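Local atomic coordinates of bacillaene synthase decarboxylase PksI (Bacillus subtilis, PDB entry 4Q1K), a protein that decarboxylates the 3-methylglutaconyl group tethered to the synthase PksL to a 3-methylcrotonyl group, a beta-branching step in making the antibiotic bacillaene. Residues B[22-27]-B[39-44]; B[108-113]-B[232-237]; B[128-133]-B[159-164]; B[142-147]-B[199-204]. The protein carries 1 engineered substitution. All coordinates share one frame; numbering follows the deposited sequence.

Interaction 1. Residues B[22-27]-B[39-44]; sequences HSVVEL and MQDRTH
V25 and M39 face each other as an antiparallel non-hydrogen-bonded pair, CA to CA 4.7 Å, and just beyond them Q40 N donates to V24 O at 2.8 Å with an N-H...O angle of 158°. Past that bond V24 and D41 lie flank to flank, their side chains pointing the same way with CB to CB at 3.8 Å. The CG1 methyl of V24 rests beside D41 CA and CG, while CG2 faces OD2. This is the open end of the beta-hairpin 25-31/34-39, whose strand 25-31 is an outermost strand of the main crotonase sheet within this chain; D55 of helix 50-65 takes a hydrogen bond from V24 N. The Q40 side chain reaches back along 22-27. Its CG, set between backbone N and carbonyl carbon (chi1 54°), lies 3.5 Å from V24 O, and the extended chain brings OE1 to 3.6 Å from E26 CB. D41 then turns the chain: OD1 accepts from H44 N in an Asx motif and from H44 ND1, each at 3.0 Å. Both donors come from one face of the carboxylate, and OD1 lies in the imidazole plane. OD2 is bonded to S49 OG, so both oxygens help fix the group's rotation.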
loop_
_atom_site.group_PDB
_atom_site.type_symbol
_atom_site.label_atom_id
_atom_site.label_comp_id
_atom_site.label_asym_id
_atom_site.label_seq_id
_atom_site.Cartn_x
_atom_site.Cartn_y
_atom_site.Cartn_z
ATOM N N HIS B 22 -4.312 38.583 8.504
ATOM C CA HIS B 22 -3.204 39.032 7.670
ATOM C C HIS B 22 -3.620 39.083 6.199
ATOM O O HIS B 22 -2.839 39.483 5.343
ATOM C CB HIS B 22 -1.925 38.225 7.963
ATOM C CG HIS B 22 -1.482 38.328 9.396
ATOM N ND1 HIS B 22 -1.022 39.514 9.961
ATOM C CD2 HIS B 22 -1.467 37.409 10.394
ATOM C CE1 HIS B 22 -0.712 39.303 11.231
ATOM N NE2 HIS B 22 -0.973 38.035 11.521
ATOM N N SER B 23 -4.883 38.755 5.936
ATOM C CA SER B 23 -5.375 38.678 4.571
ATOM C C SER B 23 -4.593 37.724 3.673
ATOM O O SER B 23 -4.642 37.906 2.469
ATOM C CB SER B 23 -5.354 40.075 3.932
ATOM O OG SER B 23 -6.488 40.810 4.315
ATOM N N VAL B 24 -3.863 36.727 4.198
ATOM C CA VAL B 24 -3.181 35.859 3.243
ATOM C C VAL B 24 -3.895 34.503 3.217
ATOM O O VAL B 24 -3.483 33.631 2.483
ATOM C CB VAL B 24 -1.639 35.751 3.443
ATOM C CG1 VAL B 24 -0.971 37.144 3.219
ATOM C CG2 VAL B 24 -1.271 35.107 4.785
ATOM N N VAL B 25 -4.978 34.365 3.999
ATOM C CA VAL B 25 -5.919 33.205 3.827
ATOM C C VAL B 25 -7.303 33.787 3.554
ATOM O O VAL B 25 -7.758 34.686 4.274
ATOM C CB VAL B 25 -5.910 32.204 4.985
ATOM C CG1 VAL B 25 -7.084 31.225 4.958
ATOM C CG2 VAL B 25 -4.583 31.472 5.140
ATOM N N GLU B 26 -8.003 33.294 2.527
ATOM C CA GLU B 26 -9.394 33.761 2.274
ATOM C C GLU B 26 -10.316 32.567 2.622
ATOM O O GLU B 26 -10.054 31.417 2.128
ATOM C CB GLU B 26 -9.546 34.123 0.799
ATOM C CG GLU B 26 -10.926 34.663 0.341
ATOM C CD GLU B 26 -11.127 34.503 -1.192
ATOM O OE1 GLU B 26 -11.044 33.352 -1.736
ATOM O OE2 GLU B 26 -11.385 35.516 -1.882
ATOM N N LEU B 27 -11.348 32.771 3.464
ATOM C CA LEU B 27 -12.403 31.738 3.643
ATOM C C LEU B 27 -13.594 32.096 2.812
ATOM O O LEU B 27 -14.114 33.233 2.916
ATOM C CB LEU B 27 -12.959 31.678 5.072
ATOM C CG LEU B 27 -12.078 31.291 6.209
ATOM C CD1 LEU B 27 -12.748 31.398 7.589
ATOM C CD2 LEU B 27 -11.508 29.940 5.942
ATOM N N MET B 39 -5.198 29.561 0.478
ATOM C CA MET B 39 -3.898 30.161 0.872
ATOM C C MET B 39 -3.454 31.078 -0.278
ATOM O O MET B 39 -3.341 30.624 -1.446
ATOM C CB MET B 39 -2.874 29.018 0.998
ATOM C CG MET B 39 -3.305 28.123 2.148
ATOM S SD MET B 39 -2.133 26.808 2.479
ATOM C CE MET B 39 -2.485 25.718 1.054
ATOM N N GLN B 40 -3.148 32.326 0.049
ATOM C CA GLN B 40 -2.792 33.321 -0.948
ATOM C C GLN B 40 -1.816 34.359 -0.375
ATOM O O GLN B 40 -2.036 35.586 -0.475
ATOM C CB GLN B 40 -4.032 33.958 -1.583
ATOM C CG GLN B 40 -4.997 34.541 -0.544
ATOM C CD GLN B 40 -6.209 35.282 -1.135
ATOM O OE1 GLN B 40 -6.795 36.141 -0.458
ATOM N NE2 GLN B 40 -6.566 34.983 -2.380
ATOM N N ASP B 41 -0.728 33.845 0.201
ATOM C CA ASP B 41 0.490 34.639 0.469
ATOM C C ASP B 41 1.340 34.707 -0.797
ATOM O O ASP B 41 2.230 33.887 -0.997
ATOM C CB ASP B 41 1.252 34.081 1.654
ATOM C CG ASP B 41 2.309 35.074 2.159
ATOM O OD1 ASP B 41 2.824 35.837 1.322
ATOM O OD2 ASP B 41 2.613 35.010 3.351
ATOM N N ARG B 42 0.989 35.640 -1.677
ATOM C CA ARG B 42 1.632 35.781 -2.975
ATOM C C ARG B 42 3.098 36.221 -2.852
ATOM O O ARG B 42 3.911 35.712 -3.581
ATOM C CB ARG B 42 0.841 36.724 -3.894
ATOM C CG ARG B 42 -0.611 36.309 -4.048
ATOM C CD ARG B 42 -1.382 37.110 -5.086
ATOM N NE ARG B 42 -2.756 36.664 -4.879
ATOM C CZ ARG B 42 -3.494 35.985 -5.733
ATOM N NH1 ARG B 42 -3.038 35.720 -6.966
ATOM N NH2 ARG B 42 -4.720 35.619 -5.333
ATOM N N THR B 43 3.402 37.080 -1.869
ATOM C CA THR B 43 4.767 37.492 -1.551
ATOM C C THR B 43 5.640 36.279 -1.299
ATOM O O THR B 43 6.740 36.206 -1.847
ATOM C CB THR B 43 4.849 38.325 -0.276
ATOM O OG1 THR B 43 4.055 39.458 -0.481
ATOM C CG2 THR B 43 6.298 38.813 -0.023
ATOM N N HIS B 44 5.169 35.311 -0.508
ATOM C CA HIS B 44 5.987 34.150 -0.214
ATOM C C HIS B 44 5.661 32.873 -0.995
ATOM O O HIS B 44 6.093 31.784 -0.607
ATOM C CB HIS B 44 5.917 33.830 1.232
ATOM C CG HIS B 44 6.414 34.943 2.101
ATOM N ND1 HIS B 44 5.656 36.068 2.372
ATOM C CD2 HIS B 44 7.594 35.104 2.764
ATOM C CE1 HIS B 44 6.345 36.880 3.163
ATOM N NE2 HIS B 44 7.521 36.324 3.414
#

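Interaction 2. Residues B[108-113]-B[232-237]; sequences LALDCE and APLRDQ
L110 and R235 bring the short helix 108-111 and the long helix 220-252 together, their CA atoms 7.4 Å apart; C112 is where segment 108-113 leaves helical geometry. The side chains of L110 and R235 run past each other head to tail, the leucine CG lying 3.9 Å from the arginine CG. L110 CG sits anti to its own N (chi1 175°), which carries CD1 on to L234 CB at 4.0 Å. R235, extended from CG to NE, reaches the C-terminal end of the short helix and holds L110 O with two nitrogens together, NH2 at 2.9 Å and NE at 3.1 Å. Both bonds lie close to the guanidinium plane, and the one from NH2 also lies in the carbonyl plane. A water accepts from R235 NH2 at 2.9 Å and donates to E113 O. NH1 turns to a salt bridge with D228, while K227 NZ bonds A109 O and C112 O, so two positive groups sit at the carbonyl end of the short helix, whose C=O groups would probably suit them. L234 also packs on F171 of the second subunit. The arrangement is that of the crotonase fold, whose C-terminal helices pack against the core domain and take part in trimer contacts.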
loop_
_atom_site.group_PDB
_atom_site.type_symbol
_atom_site.label_atom_id
_atom_site.label_comp_id
_atom_site.label_asym_id
_atom_site.label_seq_id
_atom_site.Cartn_x
_atom_site.Cartn_y
_atom_site.Cartn_z
ATOM N N LEU B 108 -2.946 20.306 10.832
ATOM C CA LEU B 108 -4.229 20.992 10.732
ATOM C C LEU B 108 -5.350 20.134 10.165
ATOM O O LEU B 108 -6.471 20.180 10.718
ATOM C CB LEU B 108 -4.133 22.252 9.828
ATOM C CG LEU B 108 -3.281 23.423 10.422
ATOM C CD1 LEU B 108 -3.027 24.441 9.327
ATOM C CD2 LEU B 108 -3.983 24.065 11.605
ATOM N N ALA B 109 -5.131 19.421 9.025
ATOM C CA ALA B 109 -6.267 18.812 8.415
ATOM C C ALA B 109 -6.648 17.510 9.153
ATOM O O ALA B 109 -7.790 17.113 9.171
ATOM C CB ALA B 109 -5.927 18.485 6.940
ATOM N N LEU B 110 -5.672 16.827 9.732
ATOM C CA LEU B 110 -5.894 15.655 10.573
ATOM C C LEU B 110 -6.671 16.036 11.842
ATOM O O LEU B 110 -7.517 15.263 12.282
ATOM C CB LEU B 110 -4.539 14.987 10.920
ATOM C CG LEU B 110 -4.711 13.798 11.924
ATOM C CD1 LEU B 110 -5.445 12.661 11.260
ATOM C CD2 LEU B 110 -3.336 13.304 12.331
ATOM N N ASP B 111 -6.381 17.210 12.409
ATOM C CA ASP B 111 -7.034 17.634 13.707
ATOM C C ASP B 111 -8.436 18.123 13.436
ATOM O O ASP B 111 -9.272 18.154 14.330
ATOM C CB ASP B 111 -6.234 18.750 14.383
ATOM C CG ASP B 111 -4.869 18.266 14.888
ATOM O OD1 ASP B 111 -4.713 17.049 15.061
ATOM O OD2 ASP B 111 -3.956 19.102 14.993
ATOM N N CYS B 112 -8.725 18.559 12.210
ATOM C CA CYS B 112 -10.074 18.970 11.813
ATOM C C CYS B 112 -11.080 17.855 12.005
ATOM O O CYS B 112 -10.868 16.688 11.540
ATOM C CB CYS B 112 -10.039 19.527 10.342
ATOM S SG CYS B 112 -11.564 20.259 9.803
ATOM N N GLU B 113 -12.240 18.137 12.606
ATOM C CA GLU B 113 -13.182 17.039 12.849
ATOM C C GLU B 113 -13.955 16.577 11.597
ATOM O O GLU B 113 -14.457 15.467 11.599
ATOM C CB GLU B 113 -14.168 17.384 13.961
ATOM C CG GLU B 113 -14.989 18.574 13.616
ATOM C CD GLU B 113 -15.983 18.927 14.755
ATOM O OE1 GLU B 113 -16.310 18.050 15.588
ATOM O OE2 GLU B 113 -16.443 20.072 14.772
ATOM N N ALA B 232 -8.372 7.580 13.702
ATOM C CA ALA B 232 -7.971 7.248 15.124
ATOM C C ALA B 232 -6.474 6.748 15.164
ATOM O O ALA B 232 -5.691 7.242 15.978
ATOM C CB ALA B 232 -8.929 6.186 15.714
ATOM N N PRO B 233 -6.083 5.777 14.302
ATOM C CA PRO B 233 -4.699 5.274 14.391
ATOM C C PRO B 233 -3.667 6.334 14.011
ATOM O O PRO B 233 -2.573 6.306 14.591
ATOM C CB PRO B 233 -4.644 4.125 13.361
ATOM C CG PRO B 233 -6.118 3.782 13.049
ATOM C CD PRO B 233 -6.874 5.067 13.245
ATOM N N LEU B 234 -3.982 7.253 13.079
ATOM C CA LEU B 234 -3.049 8.339 12.757
ATOM C C LEU B 234 -2.970 9.272 13.934
ATOM O O LEU B 234 -1.849 9.732 14.255
ATOM C CB LEU B 234 -3.543 9.164 11.565
ATOM C CG LEU B 234 -3.318 8.530 10.207
ATOM C CD1 LEU B 234 -3.959 7.180 10.072
ATOM C CD2 LEU B 234 -3.871 9.526 9.209
ATOM N N ARG B 235 -4.145 9.611 14.558
ATOM C CA ARG B 235 -4.050 10.568 15.672
ATOM C C ARG B 235 -3.287 9.976 16.869
ATOM O O ARG B 235 -2.511 10.685 17.579
ATOM C CB ARG B 235 -5.497 10.983 16.093
ATOM C CG ARG B 235 -6.107 12.008 15.089
ATOM C CD ARG B 235 -7.560 12.259 15.468
ATOM N NE ARG B 235 -8.173 13.215 14.558
ATOM C CZ ARG B 235 -9.480 13.354 14.405
ATOM N NH1 ARG B 235 -10.319 12.515 15.034
ATOM N NH2 ARG B 235 -9.944 14.320 13.591
ATOM N N ASP B 236 -3.460 8.659 17.064
ATOM C CA ASP B 236 -2.793 7.934 18.107
ATOM C C ASP B 236 -1.287 7.825 17.895
ATOM O O ASP B 236 -0.543 7.928 18.850
ATOM C CB ASP B 236 -3.405 6.548 18.211
ATOM C CG ASP B 236 -2.762 5.709 19.309
ATOM O OD1 ASP B 236 -2.780 6.116 20.499
ATOM O OD2 ASP B 236 -2.186 4.646 18.970
ATOM N N GLN B 237 -0.868 7.552 16.650
ATOM C CA GLN B 237 0.525 7.220 16.326
ATOM C C GLN B 237 1.408 8.411 16.030
ATOM O O GLN B 237 2.639 8.304 16.247
ATOM C CB GLN B 237 0.607 6.217 15.213
ATOM C CG GLN B 237 0.030 4.829 15.591
ATOM C CD GLN B 237 -0.112 3.958 14.345
ATOM O OE1 GLN B 237 0.674 4.079 13.417
ATOM N NE2 GLN B 237 -1.139 3.173 14.269
HETATM O O HOH W 1 -12.630 13.682 12.790
#

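Interaction 3. Residues B[128-133]-B[159-164]; sequences GFVMGL and MGATFI
L133, which meets I164 across the contact, sets its CD1 3.9 Å above one face of the F129 ring, offset toward the rim, while the F163 ring packs on L234, Q237 and V241 of helix 220-252. The contact lies deep in the crotonase fold, joining helix 127-133 to the start of helix 161-169. In crotonase relatives the N-terminal end of the former helps form the oxyanion hole, and a similar role is plausible here; the side chain of M159 comes within about 6 Å of that of the active-site residue H249. Between the segments, the side chains of V130, L133 and I164 meet through aliphatic groups. V130, with chi1 at 169°, turns its CG2 to A161 CB at 3.7 Å. Its CG1 comes near I164 CG2 and M159 CB, but the model sets that methyl too close to M159 O, so its exact placement is doubtful. One turn on, L133 CB touches I164 CG1 and CG2 together.

M159 and G160 both have positive phi and turn the chain into the helix, where G160 at the N-cap position uses its O twice, for F163 N and I164 N. E245 fastens this entry from outside, OE1 taking G160 N and OE2 bonding T162 OG1; H229 of the third subunit also reaches T162 OG1. With no hydrogen bond between the two segments, the join depends on fit. At its far end I164 CG1 lies 3.5 Å from L133 O, a carbonyl that accepts from K168 NZ.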
loop_
_atom_site.group_PDB
_atom_site.type_symbol
_atom_site.label_atom_id
_atom_site.label_comp_id
_atom_site.label_asym_id
_atom_site.label_seq_id
_atom_site.Cartn_x
_atom_site.Cartn_y
_atom_site.Cartn_z
ATOM N N GLY B 128 4.869 22.152 2.936
ATOM C CA GLY B 128 3.650 22.479 2.177
ATOM C C GLY B 128 2.994 21.184 1.617
ATOM O O GLY B 128 1.763 20.988 1.752
ATOM N N PHE B 129 3.797 20.284 1.049
ATOM C CA PHE B 129 3.321 18.967 0.554
ATOM C C PHE B 129 2.852 18.128 1.704
ATOM O O PHE B 129 1.747 17.540 1.667
ATOM C CB PHE B 129 4.483 18.300 -0.182
ATOM C CG PHE B 129 4.167 16.937 -0.820
ATOM C CD1 PHE B 129 3.047 16.746 -1.622
ATOM C CD2 PHE B 129 5.106 15.914 -0.714
ATOM C CE1 PHE B 129 2.814 15.493 -2.195
ATOM C CE2 PHE B 129 4.902 14.646 -1.309
ATOM C CZ PHE B 129 3.734 14.470 -2.074
ATOM N N VAL B 130 3.637 18.079 2.786
ATOM C CA VAL B 130 3.274 17.213 3.891
ATOM C C VAL B 130 1.953 17.688 4.565
ATOM O O VAL B 130 1.080 16.852 4.923
ATOM C CB VAL B 130 4.436 17.250 4.951
ATOM C CG1 VAL B 130 3.985 16.579 6.259
ATOM C CG2 VAL B 130 5.629 16.612 4.209
ATOM N N MET B 131 1.808 19.013 4.717
ATOM C CA MET B 131 0.554 19.517 5.303
ATOM C C MET B 131 -0.655 19.047 4.490
ATOM O O MET B 131 -1.707 18.652 5.092
ATOM C CB MET B 131 0.573 21.064 5.383
ATOM C CG MET B 131 -0.827 21.579 5.794
ATOM S SD MET B 131 -0.757 23.426 5.750
ATOM C CE MET B 131 -0.634 23.672 3.978
ATOM N N GLY B 132 -0.535 19.021 3.141
ATOM C CA GLY B 132 -1.619 18.584 2.280
ATOM C C GLY B 132 -1.876 17.094 2.423
ATOM O O GLY B 132 -3.010 16.679 2.396
ATOM N N LEU B 133 -0.830 16.316 2.650
ATOM C CA LEU B 133 -0.980 14.837 2.730
ATOM C C LEU B 133 -1.743 14.408 3.962
ATOM O O LEU B 133 -2.253 13.254 4.029
ATOM C CB LEU B 133 0.406 14.128 2.742
ATOM C CG LEU B 133 1.191 14.338 1.470
ATOM C CD1 LEU B 133 2.559 13.647 1.697
ATOM C CD2 LEU B 133 0.461 13.665 0.278
ATOM N N MET B 159 7.885 17.618 10.331
ATOM C CA MET B 159 6.474 17.837 10.014
ATOM C C MET B 159 5.694 16.539 9.790
ATOM O O MET B 159 4.737 16.506 9.017
ATOM C CB MET B 159 6.337 18.745 8.790
ATOM C CG MET B 159 7.222 19.981 8.833
ATOM S SD MET B 159 6.381 21.415 9.530
ATOM C CE MET B 159 5.522 22.038 8.088
ATOM N N GLY B 160 6.108 15.476 10.472
ATOM C CA GLY B 160 5.422 14.188 10.407
ATOM C C GLY B 160 5.546 13.538 9.029
ATOM O O GLY B 160 4.839 12.545 8.794
ATOM N N ALA B 161 6.449 14.065 8.195
ATOM C CA ALA B 161 6.620 13.549 6.836
ATOM C C ALA B 161 6.947 12.057 6.927
ATOM O O ALA B 161 6.524 11.274 6.050
ATOM C CB ALA B 161 7.762 14.304 6.168
ATOM N N THR B 162 7.748 11.614 7.929
ATOM C CA THR B 162 8.144 10.155 7.851
ATOM C C THR B 162 7.020 9.233 8.274
ATOM O O THR B 162 7.087 8.008 8.068
ATOM C CB THR B 162 9.381 9.865 8.785
ATOM O OG1 THR B 162 8.977 10.074 10.177
ATOM C CG2 THR B 162 10.525 10.860 8.450
ATOM N N PHE B 163 5.932 9.792 8.795
ATOM C CA PHE B 163 4.765 8.941 9.120
ATOM C C PHE B 163 3.745 9.074 7.959
ATOM O O PHE B 163 3.251 8.065 7.431
ATOM C CB PHE B 163 4.168 9.494 10.414
ATOM C CG PHE B 163 2.844 8.860 10.747
ATOM C CD1 PHE B 163 2.826 7.545 11.179
ATOM C CD2 PHE B 163 1.643 9.537 10.520
ATOM C CE1 PHE B 163 1.616 6.919 11.510
ATOM C CE2 PHE B 163 0.425 8.878 10.777
ATOM C CZ PHE B 163 0.425 7.552 11.267
ATOM N N ILE B 164 3.439 10.326 7.518
ATOM C CA ILE B 164 2.283 10.516 6.591
ATOM C C ILE B 164 2.624 10.143 5.155
ATOM O O ILE B 164 1.747 9.718 4.379
ATOM C CB ILE B 164 1.691 11.935 6.731
ATOM C CG1 ILE B 164 0.207 11.998 6.201
ATOM C CG2 ILE B 164 2.577 12.905 5.981
ATOM C CD1 ILE B 164 -0.800 11.086 6.919
#

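Interaction 4. Residues B[142-147]-B[199-204]; sequences RESVYT and LPRAEV
E143, S144 and R201 form the close-set part of this contact. R201 N donates to E143 OE1 at 2.7 Å, meeting the carboxylate on its syn side but 34° out of plane, and R201 NH2 reaches S144 OG at 2.8 Å, near the guanidinium edge. E143 and R201 pass at a slant: E143 CG sits 4.1 Å above the guanidinium plane of R201, over its centre. That CG lies between backbone N and carbonyl carbon (chi1 67°), and a bend at chi2 (-92°) turns the carboxylate toward R201 N. S141 OG bonds both E143 OE1 and S144 OG, and Q121 O accepts from R201 NE, so strand 137-141 and the turn between strands 116-120 and 123-125 also hold these groups.

Beside it, R142 N donates to L199 O at 2.8 Å, joining the ends of strands 137-141 and 197-199 at one edge of the main crotonase sheet. Beyond that bond the packing thins. R142 lays one guanidinium face along P200, NH2 to CD 4.0 Å, and both residues touch a crystal neighbour, so this pose may owe something to the lattice. A water donates to E143 OE2 at 2.7 Å and accepts from A202 N. E143 OE1 and R201 NE are 5.1 Å apart; the carboxylate is met by a backbone N-H, a serine and water, and the arginine's charge probably adds only a longer-range attraction, not a salt bridge.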
loop_
_atom_site.group_PDB
_atom_site.type_symbol
_atom_site.label_atom_id
_atom_site.label_comp_id
_atom_site.label_asym_id
_atom_site.label_seq_id
_atom_site.Cartn_x
_atom_site.Cartn_y
_atom_site.Cartn_z
ATOM N N ARG B 142 -1.406 17.600 -12.554
ATOM C CA ARG B 142 -0.475 16.882 -13.349
ATOM C C ARG B 142 0.843 17.640 -13.616
ATOM O O ARG B 142 1.940 17.018 -13.710
ATOM C CB ARG B 142 -1.222 16.646 -14.717
ATOM C CG ARG B 142 -0.574 15.550 -15.545
ATOM C CD ARG B 142 -1.394 15.166 -16.820
ATOM N NE ARG B 142 -2.752 14.625 -16.576
ATOM C CZ ARG B 142 -3.681 14.583 -17.542
ATOM N NH1 ARG B 142 -3.403 15.047 -18.758
ATOM N NH2 ARG B 142 -4.874 14.062 -17.324
ATOM N N GLU B 143 0.721 18.979 -13.819
ATOM C CA GLU B 143 1.856 19.766 -14.287
ATOM C C GLU B 143 2.602 20.467 -13.116
ATOM O O GLU B 143 3.682 21.015 -13.314
ATOM C CB GLU B 143 1.410 20.754 -15.412
ATOM C CG GLU B 143 0.462 21.860 -14.977
ATOM C CD GLU B 143 -1.015 21.459 -15.149
ATOM O OE1 GLU B 143 -1.504 20.513 -14.393
ATOM O OE2 GLU B 143 -1.700 22.041 -16.026
ATOM N N SER B 144 2.099 20.297 -11.891
ATOM C CA SER B 144 2.787 20.866 -10.709
ATOM C C SER B 144 3.865 19.955 -10.178
ATOM O O SER B 144 3.805 18.688 -10.413
ATOM C CB SER B 144 1.751 21.092 -9.626
ATOM O OG SER B 144 0.862 22.162 -10.127
ATOM N N VAL B 145 4.764 20.528 -9.377
ATOM C CA VAL B 145 5.880 19.792 -8.744
ATOM C C VAL B 145 5.611 19.480 -7.285
ATOM O O VAL B 145 5.081 20.315 -6.576
ATOM C CB VAL B 145 7.175 20.560 -8.934
ATOM C CG1 VAL B 145 8.286 19.877 -8.170
ATOM C CG2 VAL B 145 7.517 20.504 -10.425
ATOM N N TYR B 146 5.894 18.238 -6.870
ATOM C CA TYR B 146 5.673 17.802 -5.454
ATOM C C TYR B 146 6.987 17.260 -4.953
ATOM O O TYR B 146 7.630 16.482 -5.630
ATOM C CB TYR B 146 4.557 16.762 -5.333
ATOM C CG TYR B 146 3.258 17.397 -5.879
ATOM C CD1 TYR B 146 2.534 18.310 -5.124
ATOM C CD2 TYR B 146 2.818 17.099 -7.191
ATOM C CE1 TYR B 146 1.425 18.979 -5.675
ATOM C CE2 TYR B 146 1.713 17.731 -7.740
ATOM C CZ TYR B 146 1.041 18.717 -6.975
ATOM O OH TYR B 146 -0.064 19.317 -7.454
ATOM N N THR B 147 7.402 17.686 -3.747
ATOM C CA THR B 147 8.684 17.118 -3.277
ATOM C C THR B 147 8.671 17.142 -1.731
ATOM O O THR B 147 8.134 18.052 -1.138
ATOM C CB THR B 147 9.872 17.913 -3.812
ATOM O OG1 THR B 147 11.087 17.461 -3.213
ATOM C CG2 THR B 147 9.745 19.391 -3.426
ATOM N N LEU B 199 -5.074 15.554 -11.875
ATOM C CA LEU B 199 -5.837 16.233 -12.952
ATOM C C LEU B 199 -5.032 17.410 -13.464
ATOM O O LEU B 199 -4.156 17.914 -12.743
ATOM C CB LEU B 199 -7.154 16.863 -12.355
ATOM C CG LEU B 199 -8.157 15.791 -11.883
ATOM C CD1 LEU B 199 -9.304 16.513 -11.172
ATOM C CD2 LEU B 199 -8.724 15.214 -13.176
ATOM N N PRO B 200 -5.338 17.878 -14.704
ATOM C CA PRO B 200 -4.844 19.167 -15.159
ATOM C C PRO B 200 -5.105 20.226 -14.055
ATOM O O PRO B 200 -6.183 20.208 -13.458
ATOM C CB PRO B 200 -5.707 19.413 -16.411
ATOM C CG PRO B 200 -5.942 18.001 -16.906
ATOM C CD PRO B 200 -6.354 17.311 -15.618
ATOM N N ARG B 201 -4.125 21.062 -13.768
ATOM C CA ARG B 201 -4.327 22.146 -12.811
ATOM C C ARG B 201 -5.688 22.844 -12.954
ATOM O O ARG B 201 -6.319 23.115 -11.921
ATOM C CB ARG B 201 -3.191 23.151 -12.838
ATOM C CG ARG B 201 -3.432 24.461 -12.080
ATOM C CD ARG B 201 -2.259 25.447 -12.266
ATOM N NE ARG B 201 -1.025 24.840 -11.782
ATOM C CZ ARG B 201 0.192 25.048 -12.303
ATOM N NH1 ARG B 201 0.356 25.863 -13.336
ATOM N NH2 ARG B 201 1.242 24.428 -11.795
ATOM N N ALA B 202 -6.111 23.174 -14.180
ATOM C CA ALA B 202 -7.382 23.973 -14.363
ATOM C C ALA B 202 -8.616 23.206 -13.894
ATOM O O ALA B 202 -9.694 23.778 -13.867
ATOM C CB ALA B 202 -7.577 24.346 -15.877
ATOM N N GLU B 203 -8.503 21.886 -13.644
ATOM C CA GLU B 203 -9.658 21.075 -13.282
ATOM C C GLU B 203 -9.655 20.742 -11.749
ATOM O O GLU B 203 -10.629 20.202 -11.242
ATOM C CB GLU B 203 -9.625 19.775 -14.090
ATOM C CG GLU B 203 -9.973 20.085 -15.543
ATOM C CD GLU B 203 -9.743 18.870 -16.437
ATOM O OE1 GLU B 203 -9.981 17.718 -16.003
ATOM O OE2 GLU B 203 -9.283 19.067 -17.575
ATOM N N VAL B 204 -8.553 21.046 -11.024
ATOM C CA VAL B 204 -8.378 20.436 -9.690
ATOM C C VAL B 204 -9.425 21.053 -8.750
ATOM O O VAL B 204 -10.090 20.353 -8.010
ATOM C CB VAL B 204 -6.929 20.729 -9.159
ATOM C CG1 VAL B 204 -6.813 20.484 -7.621
ATOM C CG2 VAL B 204 -5.893 19.866 -9.963
HETATM O O HOH W 2 -4.287 22.849 -16.488
#

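Overall arrangement
Interaction 3 is the buried one, near the centre of the chain, mostly apolar and without a hydrogen bond across its segments; interactions 1 and 2 are partly buried, and interaction 4 lies at the surface with polar chemistry and water. Interactions 1 and 4 tie off opposite edges of the main sheet within this chain; each has one backbone-to-backbone bond, but of these two only interaction 4 adds side-chain bonds across its segments. Interactions 2 and 3 are helical and adjoin: L234 packs on F163 and I164, so helix 220-252 links them. Interaction 3 also touches interaction 1 through M131 CE on M39 SD (3.8 Å) and interaction 4 through F129 against Y146 and T147. Interactions 2 and 4 stay apart, their centres about 26 Å from each other.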